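Local coordinates for N-formylglutamate amidohydrolase (Ralstonia eutropha, PDB 2Q7S), which binds a zinc ion and probably acts as a hydrolase of the N-formylglutamate amidohydrolase family, at residues 51-61 / 253-264; 79-90 / 115-123. One frame throughout, in Å; residues are numbered along the deposited sequence. Where two conformers were deposited one is given.

Contact 1: 51-61 / 253-264; sequences RGGEDTHVDAL and RPLYMEEGTRER. With ZN (zinc ion), chain C.
Arg253 and Asp55 join the segments beside the zinc ion in a salt bridge: NH2 of Arg253 lies 3.0 Å from OD1 of Asp55, with the oxygen in the guanidinium plane but the nitrogen above the carboxylate plane. OD2 of Asp55 binds the zinc at 2.1 Å, so one carboxylate serves metal and arginine. Two further hydrogen bonds use backbone carbonyls. OH of Tyr256 donates to O of Thr56 at 2.6 Å, in the carbonyl plane, while NE2 of His57 reaches O of Arg262 at 2.9 Å with an N-H...O angle of 139°. CD1 of Leu61 sits over the centre of the Tyr256 ring, 3.7 Å from its centroid, a CH-pi contact; CG of Arg264 lies over one face of the His57 imidazole, whose opposite face carries CG2 of Thr56. Bends at chi2 and chi3 turn the Arg262 guanidinium in against residues 51-54, where NH1 lies 2.9 Å from O of Gly52, and NH2 donates to O of Glu259 in the guanidinium plane. OG1 of Thr56 donates to OE1 of Glu54, whose OE2 is hydrogen-bonded to OH of Tyr37. With His32 and His172, Asp55 completes the zinc site; Arg253, in its second shell, probably helps to orient the carboxylate.

Contact 2: 79-90 / 115-123; sequences RVYIDPNRMLDD and GLIWSNVDA
Trp118 leans its indole against Val80 and Arg79, and its side chain can be followed outward atom by atom. CB lies 3.9 Å from CG1 of Val80. Because CG stands beside the backbone N (chi1 -75°), the indole is turned toward residues 79 and 80, and CG comes to CA of Val80. NE1 is nearest NE of Arg79, at 3.8 Å; OD2 of Asp83, a little farther off near the ring plane, is too distant for a hydrogen bond. Along the benzene side, CE3 meets CG2 of Val80 at 3.6 Å, and the same methyl lies over the six-membered ring in a CH-pi contact, 22° off the normal. CZ2 comes within 3.5 Å of CZ of Arg79, on a face of the guanidinium; the two planes are inclined by 41°. CH2 approaches NH1 of Arg79, whose stronger partner is O of Gly53.

The backbones are tied more directly. N of Asp83 donates to O of Leu116 at 2.8 Å, and N of Leu116 donates to O of Asp90 at 3.1 Å. One water links O of Arg79, O of Leu116 and N of Trp118; another joins O of Val80 to O of Trp118. CD1 of Leu116 packs 3.8 Å from CG1 of Ile82, which also touches CD1 of Ile117.

Asp83 anchors the charged side: its OD2 accepts from NE of Arg79 at 3.2 Å and lies over the guanidinium face of Arg86, while OD1 closes an Asx turn by accepting from N of Asn85 and also accepts from NE2 of the zinc ligand His32. The chemistry implies a carboxylate whose charge is probably offset by two arginines and which probably helps to orient a metal-binding histidine; the indole packed on Arg79 is consistent with limiting that arginine's freedom.

In the fold
The two contacts approach the zinc site from different parts of the chain, contact 2 being nested in the loop that contact 1 closes. Their centres lie about 19 Å apart, yet they meet where O of Gly53 and NH1 of Arg79 come within 2.8 Å, a probable hydrogen bond. Contact 1 is the more buried: it sets the segment ending in helix 58-61 against the residues that follow strand 244-252 of the central sheet, and helix 267-289 packs on Leu61 and His57. Contact 2 joins two loops, partly buried against helix 134-163, and combines direct backbone bonds with bridging waters. Each supplies a carboxylate to the zinc site, one as a direct ligand, the other in the second shell through a histidine.

Contact 1: 51-61 / 253-264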
loop_
_atom_site.group_PDB
_atom_site.type_symbol
_atom_site.label_atom_id
_atom_site.label_comp_id
_atom_site.label_asym_id
_atom_site.label_seq_id
_atom_site.Cartn_x
_atom_site.Cartn_y
_atom_site.Cartn_z
ATOM N N ARG A 51 10.791 -10.589 -6.183
ATOM C CA ARG A 51 9.410 -10.499 -6.600
ATOM C C ARG A 51 8.449 -10.940 -5.469
ATOM O O ARG A 51 7.289 -10.479 -5.432
ATOM C CB ARG A 51 9.190 -11.268 -7.919
ATOM C CG ARG A 51 9.865 -10.554 -9.110
ATOM C CD ARG A 51 9.494 -11.149 -10.440
ATOM N NE ARG A 51 8.027 -11.224 -10.656
ATOM C CZ ARG A 51 7.254 -10.196 -11.011
ATOM N NH1 ARG A 51 7.784 -8.999 -11.192
ATOM N NH2 ARG A 51 5.951 -10.343 -11.162
ATOM N N GLY A 52 8.951 -11.768 -4.535
ATOM C CA GLY A 52 8.261 -12.087 -3.278
ATOM C C GLY A 52 7.473 -10.949 -2.644
ATOM O O GLY A 52 6.246 -11.010 -2.623
ATOM N N GLY A 53 8.168 -9.902 -2.180
ATOM C CA GLY A 53 7.581 -8.710 -1.502
ATOM C C GLY A 53 6.735 -7.749 -2.333
ATOM O O GLY A 53 6.310 -6.683 -1.839
ATOM N N GLU A 54 6.511 -8.084 -3.609
ATOM C CA GLU A 54 5.640 -7.317 -4.447
ATOM C C GLU A 54 4.181 -7.596 -4.108
ATOM O O GLU A 54 3.759 -8.742 -4.037
ATOM C CB GLU A 54 5.763 -7.719 -5.914
ATOM C CG GLU A 54 7.027 -7.524 -6.586
ATOM C CD GLU A 54 6.964 -8.015 -8.021
ATOM O OE1 GLU A 54 5.909 -8.533 -8.464
ATOM O OE2 GLU A 54 7.982 -7.867 -8.696
ATOM N N ASP A 55 3.426 -6.542 -3.932
ATOM C CA ASP A 55 1.976 -6.613 -4.002
ATOM C C ASP A 55 1.499 -6.506 -5.478
ATOM O O ASP A 55 0.825 -5.539 -5.857
ATOM C CB ASP A 55 1.344 -5.479 -3.231
ATOM C CG ASP A 55 1.707 -5.483 -1.802
ATOM O OD1 ASP A 55 2.666 -6.206 -1.393
ATOM O OD2 ASP A 55 1.064 -4.664 -1.129
ATOM N N THR A 56 1.839 -7.533 -6.248
ATOM C CA THR A 56 1.672 -7.524 -7.716
ATOM C C THR A 56 0.197 -7.369 -8.126
ATOM O O THR A 56 -0.723 -7.932 -7.484
ATOM C CB THR A 56 2.285 -8.813 -8.345
ATOM O OG1 THR A 56 3.429 -9.179 -7.593
ATOM C CG2 THR A 56 2.662 -8.644 -9.821
ATOM N N HIS A 57 0.006 -6.577 -9.190
ATOM C CA HIS A 57 -1.293 -6.294 -9.822
ATOM C C HIS A 57 -2.311 -5.509 -8.982
ATOM O O HIS A 57 -3.415 -5.317 -9.436
ATOM C CB HIS A 57 -1.979 -7.583 -10.257
ATOM C CG HIS A 57 -1.112 -8.519 -11.020
ATOM N ND1 HIS A 57 -0.464 -8.150 -12.179
ATOM C CD2 HIS A 57 -0.818 -9.826 -10.817
ATOM C CE1 HIS A 57 0.241 -9.180 -12.628
ATOM N NE2 HIS A 57 0.028 -10.212 -11.833
ATOM N N VAL A 58 -1.950 -5.089 -7.764
ATOM C CA VAL A 58 -2.922 -4.430 -6.849
ATOM C C VAL A 58 -3.465 -3.161 -7.433
ATOM O O VAL A 58 -4.647 -2.832 -7.301
ATOM C CB VAL A 58 -2.311 -4.151 -5.434
ATOM C CG1 VAL A 58 -3.125 -3.122 -4.692
ATOM C CG2 VAL A 58 -2.276 -5.473 -4.680
ATOM N N ASP A 59 -2.623 -2.487 -8.180
ATOM C CA ASP A 59 -3.096 -1.311 -8.906
ATOM C C ASP A 59 -4.139 -1.613 -9.994
ATOM O O ASP A 59 -5.083 -0.844 -10.144
ATOM C CB ASP A 59 -1.925 -0.497 -9.420
ATOM C CG ASP A 59 -1.165 -1.183 -10.496
ATOM O OD1 ASP A 59 -0.846 -2.397 -10.382
ATOM O OD2 ASP A 59 -0.878 -0.471 -11.478
ATOM N N ALA A 60 -3.985 -2.728 -10.714
ATOM C CA ALA A 60 -4.959 -3.143 -11.767
ATOM C C ALA A 60 -6.250 -3.661 -11.127
ATOM O O ALA A 60 -7.329 -3.485 -11.694
ATOM C CB ALA A 60 -4.345 -4.215 -12.701
ATOM N N LEU A 61 -6.145 -4.269 -9.929
ATOM C CA LEU A 61 -7.332 -4.755 -9.183
ATOM C C LEU A 61 -8.251 -3.592 -8.863
ATOM O O LEU A 61 -9.468 -3.715 -8.971
ATOM C CB LEU A 61 -6.979 -5.452 -7.886
ATOM C CG LEU A 61 -6.450 -6.909 -7.911
ATOM C CD1 LEU A 61 -6.050 -7.296 -6.493
ATOM C CD2 LEU A 61 -7.496 -7.851 -8.500
ATOM N N ARG A 253 -3.471 -12.773 -1.415
ATOM C CA ARG A 253 -2.960 -12.945 -2.773
ATOM C C ARG A 253 -3.515 -14.092 -3.592
ATOM O O ARG A 253 -3.743 -13.890 -4.791
ATOM C CB ARG A 253 -1.415 -13.021 -2.733
ATOM C CG ARG A 253 -0.776 -11.651 -2.640
ATOM C CD ARG A 253 0.712 -11.756 -2.293
ATOM N NE ARG A 253 1.300 -10.472 -1.940
ATOM C CZ ARG A 253 2.523 -10.376 -1.411
ATOM N NH1 ARG A 253 3.239 -11.461 -1.246
ATOM N NH2 ARG A 253 3.019 -9.212 -1.105
ATOM N N PRO A 254 -3.749 -15.290 -2.973
ATOM C CA PRO A 254 -4.311 -16.432 -3.708
ATOM C C PRO A 254 -5.615 -16.122 -4.390
ATOM O O PRO A 254 -5.929 -16.732 -5.406
ATOM C CB PRO A 254 -4.484 -17.526 -2.637
ATOM C CG PRO A 254 -3.553 -17.228 -1.645
ATOM C CD PRO A 254 -3.460 -15.681 -1.590
ATOM N N LEU A 255 -6.333 -15.140 -3.858
ATOM C CA LEU A 255 -7.579 -14.657 -4.451
ATOM C C LEU A 255 -7.458 -14.179 -5.896
ATOM O O LEU A 255 -8.450 -14.095 -6.593
ATOM C CB LEU A 255 -8.151 -13.511 -3.619
ATOM C CG LEU A 255 -8.635 -13.830 -2.200
ATOM C CD1 LEU A 255 -9.207 -12.574 -1.583
ATOM C CD2 LEU A 255 -9.670 -14.906 -2.234
ATOM N N TYR A 256 -6.268 -13.779 -6.325
ATOM C CA TYR A 256 -6.116 -13.210 -7.662
ATOM C C TYR A 256 -4.878 -13.609 -8.453
ATOM O O TYR A 256 -4.886 -13.467 -9.667
ATOM C CB TYR A 256 -6.210 -11.675 -7.581
ATOM C CG TYR A 256 -5.037 -10.978 -6.965
ATOM C CD1 TYR A 256 -4.994 -10.735 -5.606
ATOM C CD2 TYR A 256 -3.997 -10.541 -7.748
ATOM C CE1 TYR A 256 -3.929 -10.045 -5.046
ATOM C CE2 TYR A 256 -2.919 -9.892 -7.215
ATOM C CZ TYR A 256 -2.893 -9.629 -5.841
ATOM O OH TYR A 256 -1.813 -8.954 -5.313
HETATM N N MSE A 257 -3.845 -14.135 -7.792
HETATM C CA MSE A 257 -2.618 -14.531 -8.475
HETATM C C MSE A 257 -2.047 -15.809 -7.914
HETATM O O MSE A 257 -2.416 -16.255 -6.808
HETATM C CB MSE A 257 -1.561 -13.433 -8.375
HETATM C CG MSE A 257 -1.297 -13.035 -6.974
HETATM SE SE MSE A 257 0.182 -11.777 -6.717
HETATM C CE MSE A 257 1.552 -12.905 -5.974
ATOM N N GLU A 258 -1.126 -16.369 -8.685
ATOM C CA GLU A 258 -0.341 -17.525 -8.269
ATOM C C GLU A 258 0.937 -17.020 -7.630
ATOM O O GLU A 258 1.759 -16.371 -8.276
ATOM C CB GLU A 258 -0.025 -18.420 -9.461
ATOM C CG GLU A 258 -1.240 -19.019 -10.096
ATOM C CD GLU A 258 -1.982 -19.930 -9.130
ATOM O OE1 GLU A 258 -1.308 -20.792 -8.514
ATOM O OE2 GLU A 258 -3.216 -19.790 -8.981
ATOM N N GLU A 259 1.093 -17.298 -6.343
ATOM C CA GLU A 259 2.184 -16.695 -5.568
ATOM C C GLU A 259 3.580 -17.049 -6.087
ATOM O O GLU A 259 4.502 -16.242 -6.002
ATOM C CB GLU A 259 2.023 -17.017 -4.079
ATOM C CG GLU A 259 0.712 -16.400 -3.458
ATOM C CD GLU A 259 0.881 -16.056 -1.981
ATOM O OE1 GLU A 259 1.704 -15.131 -1.731
ATOM O OE2 GLU A 259 0.241 -16.717 -1.094
ATOM N N GLY A 260 3.742 -18.238 -6.651
ATOM C CA GLY A 260 5.019 -18.606 -7.254
ATOM C C GLY A 260 5.355 -17.815 -8.501
ATOM O O GLY A 260 6.333 -17.090 -8.510
ATOM N N THR A 261 4.527 -17.928 -9.545
ATOM C CA THR A 261 4.791 -17.255 -10.835
ATOM C C THR A 261 4.426 -15.751 -10.824
ATOM O O THR A 261 4.850 -14.992 -11.702
ATOM C CB THR A 261 4.086 -18.001 -11.997
ATOM O OG1 THR A 261 2.665 -17.821 -11.938
ATOM C CG2 THR A 261 4.373 -19.502 -11.912
ATOM N N ARG A 262 3.673 -15.335 -9.801
ATOM C CA ARG A 262 3.110 -13.956 -9.650
ATOM C C ARG A 262 2.001 -13.664 -10.678
ATOM O O ARG A 262 1.599 -12.509 -10.865
ATOM C CB ARG A 262 4.161 -12.845 -9.747
ATOM C CG ARG A 262 5.306 -12.791 -8.713
ATOM C CD ARG A 262 4.928 -11.999 -7.447
ATOM N NE ARG A 262 4.632 -12.926 -6.361
ATOM C CZ ARG A 262 4.373 -12.597 -5.102
ATOM N NH1 ARG A 262 4.304 -11.315 -4.728
ATOM N NH2 ARG A 262 4.106 -13.580 -4.226
ATOM N N GLU A 263 1.487 -14.688 -11.330
ATOM C CA GLU A 263 0.616 -14.462 -12.488
ATOM C C GLU A 263 -0.840 -14.472 -12.136
ATOM O O GLU A 263 -1.290 -15.299 -11.354
ATOM C CB GLU A 263 0.891 -15.508 -13.556
ATOM C CG GLU A 263 2.278 -15.327 -14.141
ATOM C CD GLU A 263 2.368 -15.858 -15.521
ATOM O OE1 GLU A 263 1.919 -17.010 -15.729
ATOM O OE2 GLU A 263 2.882 -15.118 -16.387
ATOM N N ARG A 264 -1.590 -13.573 -12.761
ATOM C CA ARG A 264 -3.034 -13.490 -12.509
ATOM C C ARG A 264 -3.634 -14.873 -12.667
ATOM O O ARG A 264 -3.294 -15.600 -13.628
ATOM C CB ARG A 264 -3.726 -12.529 -13.463
ATOM C CG ARG A 264 -3.223 -11.087 -13.371
ATOM C CD ARG A 264 -3.860 -10.201 -14.423
ATOM N NE ARG A 264 -3.318 -8.854 -14.314
ATOM C CZ ARG A 264 -3.870 -7.747 -14.790
ATOM N NH1 ARG A 264 -5.033 -7.754 -15.433
ATOM N NH2 ARG A 264 -3.243 -6.604 -14.589
HETATM ZN ZN ZN C . 1.812 -3.994 0.691
#

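Contact 2: 79-90 / 115-123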
loop_
_atom_site.group_PDB
_atom_site.type_symbol
_atom_site.label_atom_id
_atom_site.label_comp_id
_atom_site.label_asym_id
_atom_site.label_seq_id
_atom_site.Cartn_x
_atom_site.Cartn_y
_atom_site.Cartn_z
ATOM N N ARG A 79 8.996 -2.140 -4.071
ATOM C CA ARG A 79 9.060 -1.814 -2.659
ATOM C C ARG A 79 10.275 -2.393 -1.947
ATOM O O ARG A 79 10.651 -1.853 -0.897
ATOM C CB ARG A 79 7.772 -2.215 -1.934
ATOM C CG ARG A 79 7.536 -3.661 -1.798
ATOM C CD ARG A 79 8.083 -4.219 -0.517
ATOM N NE ARG A 79 7.368 -3.865 0.698
ATOM C CZ ARG A 79 6.412 -4.574 1.297
ATOM N NH1 ARG A 79 5.953 -5.697 0.778
ATOM N NH2 ARG A 79 5.903 -4.139 2.436
ATOM N N VAL A 80 10.823 -3.511 -2.483
ATOM C CA VAL A 80 12.053 -4.120 -1.979
ATOM C C VAL A 80 13.294 -3.283 -2.316
ATOM O O VAL A 80 14.377 -3.524 -1.769
ATOM C CB VAL A 80 12.251 -5.555 -2.519
ATOM C CG1 VAL A 80 13.581 -6.113 -2.052
ATOM C CG2 VAL A 80 11.090 -6.455 -2.072
ATOM N N TYR A 81 13.137 -2.321 -3.221
ATOM C CA TYR A 81 14.179 -1.336 -3.544
ATOM C C TYR A 81 14.104 -0.131 -2.619
ATOM O O TYR A 81 15.095 0.259 -1.968
ATOM C CB TYR A 81 14.037 -0.911 -4.984
ATOM C CG TYR A 81 15.074 0.058 -5.504
ATOM C CD1 TYR A 81 16.380 -0.362 -5.785
ATOM C CD2 TYR A 81 14.741 1.383 -5.766
ATOM C CE1 TYR A 81 17.318 0.511 -6.318
ATOM C CE2 TYR A 81 15.696 2.276 -6.257
ATOM C CZ TYR A 81 16.964 1.832 -6.562
ATOM O OH TYR A 81 17.898 2.701 -7.084
ATOM N N ILE A 82 12.925 0.480 -2.566
ATOM C CA ILE A 82 12.593 1.373 -1.492
ATOM C C ILE A 82 11.104 1.328 -1.283
ATOM O O ILE A 82 10.341 1.230 -2.237
ATOM C CB ILE A 82 13.134 2.789 -1.733
ATOM C CG1 ILE A 82 12.903 3.663 -0.495
ATOM C CG2 ILE A 82 12.610 3.397 -3.041
ATOM C CD1 ILE A 82 13.711 5.048 -0.551
ATOM N N ASP A 83 10.695 1.344 -0.026
ATOM C CA ASP A 83 9.300 1.081 0.337
ATOM C C ASP A 83 8.623 2.398 0.687
ATOM O O ASP A 83 8.856 2.902 1.780
ATOM C CB ASP A 83 9.241 0.177 1.547
ATOM C CG ASP A 83 7.854 -0.246 1.890
ATOM O OD1 ASP A 83 6.883 0.418 1.462
ATOM O OD2 ASP A 83 7.732 -1.287 2.573
ATOM N N PRO A 84 7.742 2.911 -0.203
ATOM C CA PRO A 84 7.092 4.177 0.120
ATOM C C PRO A 84 6.148 4.192 1.318
ATOM O O PRO A 84 5.766 5.282 1.714
ATOM C CB PRO A 84 6.307 4.528 -1.152
ATOM C CG PRO A 84 6.660 3.533 -2.155
ATOM C CD PRO A 84 7.280 2.386 -1.499
ATOM N N ASN A 85 5.756 3.019 1.839
ATOM C CA ASN A 85 4.873 2.938 2.997
ATOM C C ASN A 85 5.622 2.968 4.276
ATOM O O ASN A 85 5.062 2.680 5.341
ATOM C CB ASN A 85 3.997 1.662 2.964
ATOM C CG ASN A 85 2.520 1.989 2.913
ATOM O OD1 ASN A 85 2.141 3.062 2.449
ATOM N ND2 ASN A 85 1.710 1.128 3.474
ATOM N N ARG A 86 6.924 3.205 4.213
ATOM C CA ARG A 86 7.684 3.352 5.462
ATOM C C ARG A 86 8.033 4.806 5.568
ATOM O O ARG A 86 8.056 5.527 4.571
ATOM C CB ARG A 86 8.941 2.476 5.440
ATOM C CG ARG A 86 8.662 0.967 5.319
ATOM C CD ARG A 86 7.794 0.397 6.449
ATOM N NE ARG A 86 7.562 -1.031 6.315
ATOM C CZ ARG A 86 6.538 -1.622 5.675
ATOM N NH1 ARG A 86 5.585 -0.934 5.043
ATOM N NH2 ARG A 86 6.474 -2.953 5.639
HETATM N N MSE A 87 8.348 5.215 6.784
HETATM C CA MSE A 87 8.885 6.527 7.054
HETATM C C MSE A 87 10.351 6.564 6.688
HETATM O O MSE A 87 11.058 5.567 6.646
HETATM C CB MSE A 87 8.715 6.868 8.551
HETATM C CG MSE A 87 7.324 6.742 9.062
HETATM SE SE MSE A 87 6.232 8.187 8.336
HETATM C CE MSE A 87 5.152 7.434 6.945
ATOM N N LEU A 88 10.813 7.782 6.467
ATOM C CA LEU A 88 12.139 8.046 5.996
ATOM C C LEU A 88 13.202 7.784 7.037
ATOM O O LEU A 88 14.368 7.660 6.679
ATOM C CB LEU A 88 12.210 9.505 5.514
ATOM C CG LEU A 88 11.783 9.671 4.052
ATOM C CD1 LEU A 88 12.061 11.118 3.643
ATOM C CD2 LEU A 88 12.459 8.649 3.173
ATOM N N ASP A 89 12.797 7.696 8.314
ATOM C CA ASP A 89 13.706 7.380 9.396
ATOM C C ASP A 89 13.639 5.905 9.817
ATOM O O ASP A 89 14.259 5.522 10.791
ATOM C CB ASP A 89 13.517 8.335 10.580
ATOM C CG ASP A 89 12.150 8.219 11.250
ATOM O OD1 ASP A 89 11.240 7.511 10.740
ATOM O OD2 ASP A 89 12.003 8.863 12.304
ATOM N N ASP A 90 12.936 5.093 9.030
ATOM C CA ASP A 90 12.744 3.657 9.312
ATOM C C ASP A 90 13.834 2.827 8.630
ATOM O O ASP A 90 13.578 1.985 7.792
ATOM C CB ASP A 90 11.347 3.221 8.904
ATOM C CG ASP A 90 10.962 1.894 9.480
ATOM O OD1 ASP A 90 11.752 1.271 10.237
ATOM O OD2 ASP A 90 9.827 1.493 9.208
ATOM N N GLY A 115 11.629 -3.089 6.344
ATOM C CA GLY A 115 11.956 -1.624 6.501
ATOM C C GLY A 115 11.906 -0.758 5.255
ATOM O O GLY A 115 11.550 -1.224 4.203
ATOM N N LEU A 116 12.258 0.535 5.365
ATOM C CA LEU A 116 12.278 1.418 4.209
ATOM C C LEU A 116 13.128 0.844 3.075
ATOM O O LEU A 116 12.736 0.909 1.887
ATOM C CB LEU A 116 12.797 2.817 4.602
ATOM C CG LEU A 116 12.962 3.836 3.473
ATOM C CD1 LEU A 116 11.554 4.498 3.007
ATOM C CD2 LEU A 116 14.039 4.867 3.874
ATOM N N ILE A 117 14.304 0.336 3.466
ATOM C CA ILE A 117 15.218 -0.336 2.574
ATOM C C ILE A 117 15.350 -1.801 3.019
ATOM O O ILE A 117 16.001 -2.129 4.051
ATOM C CB ILE A 117 16.613 0.343 2.587
ATOM C CG1 ILE A 117 16.518 1.879 2.413
ATOM C CG2 ILE A 117 17.549 -0.326 1.571
ATOM C CD1 ILE A 117 16.000 2.399 0.996
ATOM N N TRP A 118 14.752 -2.699 2.258
ATOM C CA TRP A 118 14.907 -4.142 2.556
ATOM C C TRP A 118 16.350 -4.602 2.539
ATOM O O TRP A 118 17.124 -4.224 1.664
ATOM C CB TRP A 118 14.079 -4.986 1.623
ATOM C CG TRP A 118 12.629 -4.946 1.939
ATOM C CD1 TRP A 118 11.909 -3.884 2.385
ATOM C CD2 TRP A 118 11.713 -6.020 1.801
ATOM N NE1 TRP A 118 10.604 -4.233 2.565
ATOM C CE2 TRP A 118 10.460 -5.550 2.211
ATOM C CE3 TRP A 118 11.835 -7.354 1.381
ATOM C CZ2 TRP A 118 9.325 -6.364 2.205
ATOM C CZ3 TRP A 118 10.709 -8.157 1.381
ATOM C CH2 TRP A 118 9.476 -7.662 1.790
ATOM N N SER A 119 16.692 -5.413 3.545
ATOM C CA SER A 119 18.045 -5.954 3.789
ATOM C C SER A 119 18.134 -7.460 3.467
ATOM O O SER A 119 19.236 -8.023 3.207
ATOM C CB SER A 119 18.408 -5.757 5.282
ATOM O OG SER A 119 17.298 -6.141 6.128
ATOM N N ASN A 120 16.991 -8.122 3.571
ATOM C CA ASN A 120 16.905 -9.503 3.217
ATOM C C ASN A 120 15.505 -9.966 2.815
ATOM O O ASN A 120 14.502 -9.273 3.025
ATOM C CB ASN A 120 17.521 -10.394 4.321
ATOM C CG ASN A 120 17.110 -10.012 5.730
ATOM O OD1 ASN A 120 15.928 -10.069 6.091
ATOM N ND2 ASN A 120 18.107 -9.697 6.557
ATOM N N VAL A 121 15.471 -11.137 2.183
ATOM C CA VAL A 121 14.210 -11.792 1.799
ATOM C C VAL A 121 13.824 -12.859 2.839
ATOM O O VAL A 121 12.633 -13.190 2.991
ATOM C CB VAL A 121 14.282 -12.420 0.363
ATOM C CG1 VAL A 121 14.167 -11.315 -0.714
ATOM C CG2 VAL A 121 15.572 -13.285 0.191
ATOM N N ASP A 122 14.833 -13.358 3.561
ATOM C CA ASP A 122 14.677 -14.437 4.544
ATOM C C ASP A 122 15.747 -14.273 5.636
ATOM O O ASP A 122 16.792 -13.625 5.410
ATOM C CB ASP A 122 14.870 -15.811 3.870
ATOM C CG ASP A 122 16.278 -15.973 3.275
ATOM O OD1 ASP A 122 16.529 -15.404 2.180
ATOM O OD2 ASP A 122 17.144 -16.619 3.912
ATOM N N ALA A 123 15.520 -14.872 6.804
ATOM C CA ALA A 123 16.462 -14.684 7.905
ATOM C C ALA A 123 17.707 -15.554 7.689
ATOM O O ALA A 123 18.759 -15.060 7.265
ATOM C CB ALA A 123 15.795 -14.985 9.243
HETATM O O HOH W 1 12.766 -1.582 0.507
HETATM O O HOH W 2 16.663 -3.110 -0.680
HETATM O O HOH W 3 15.336 0.197 6.039
#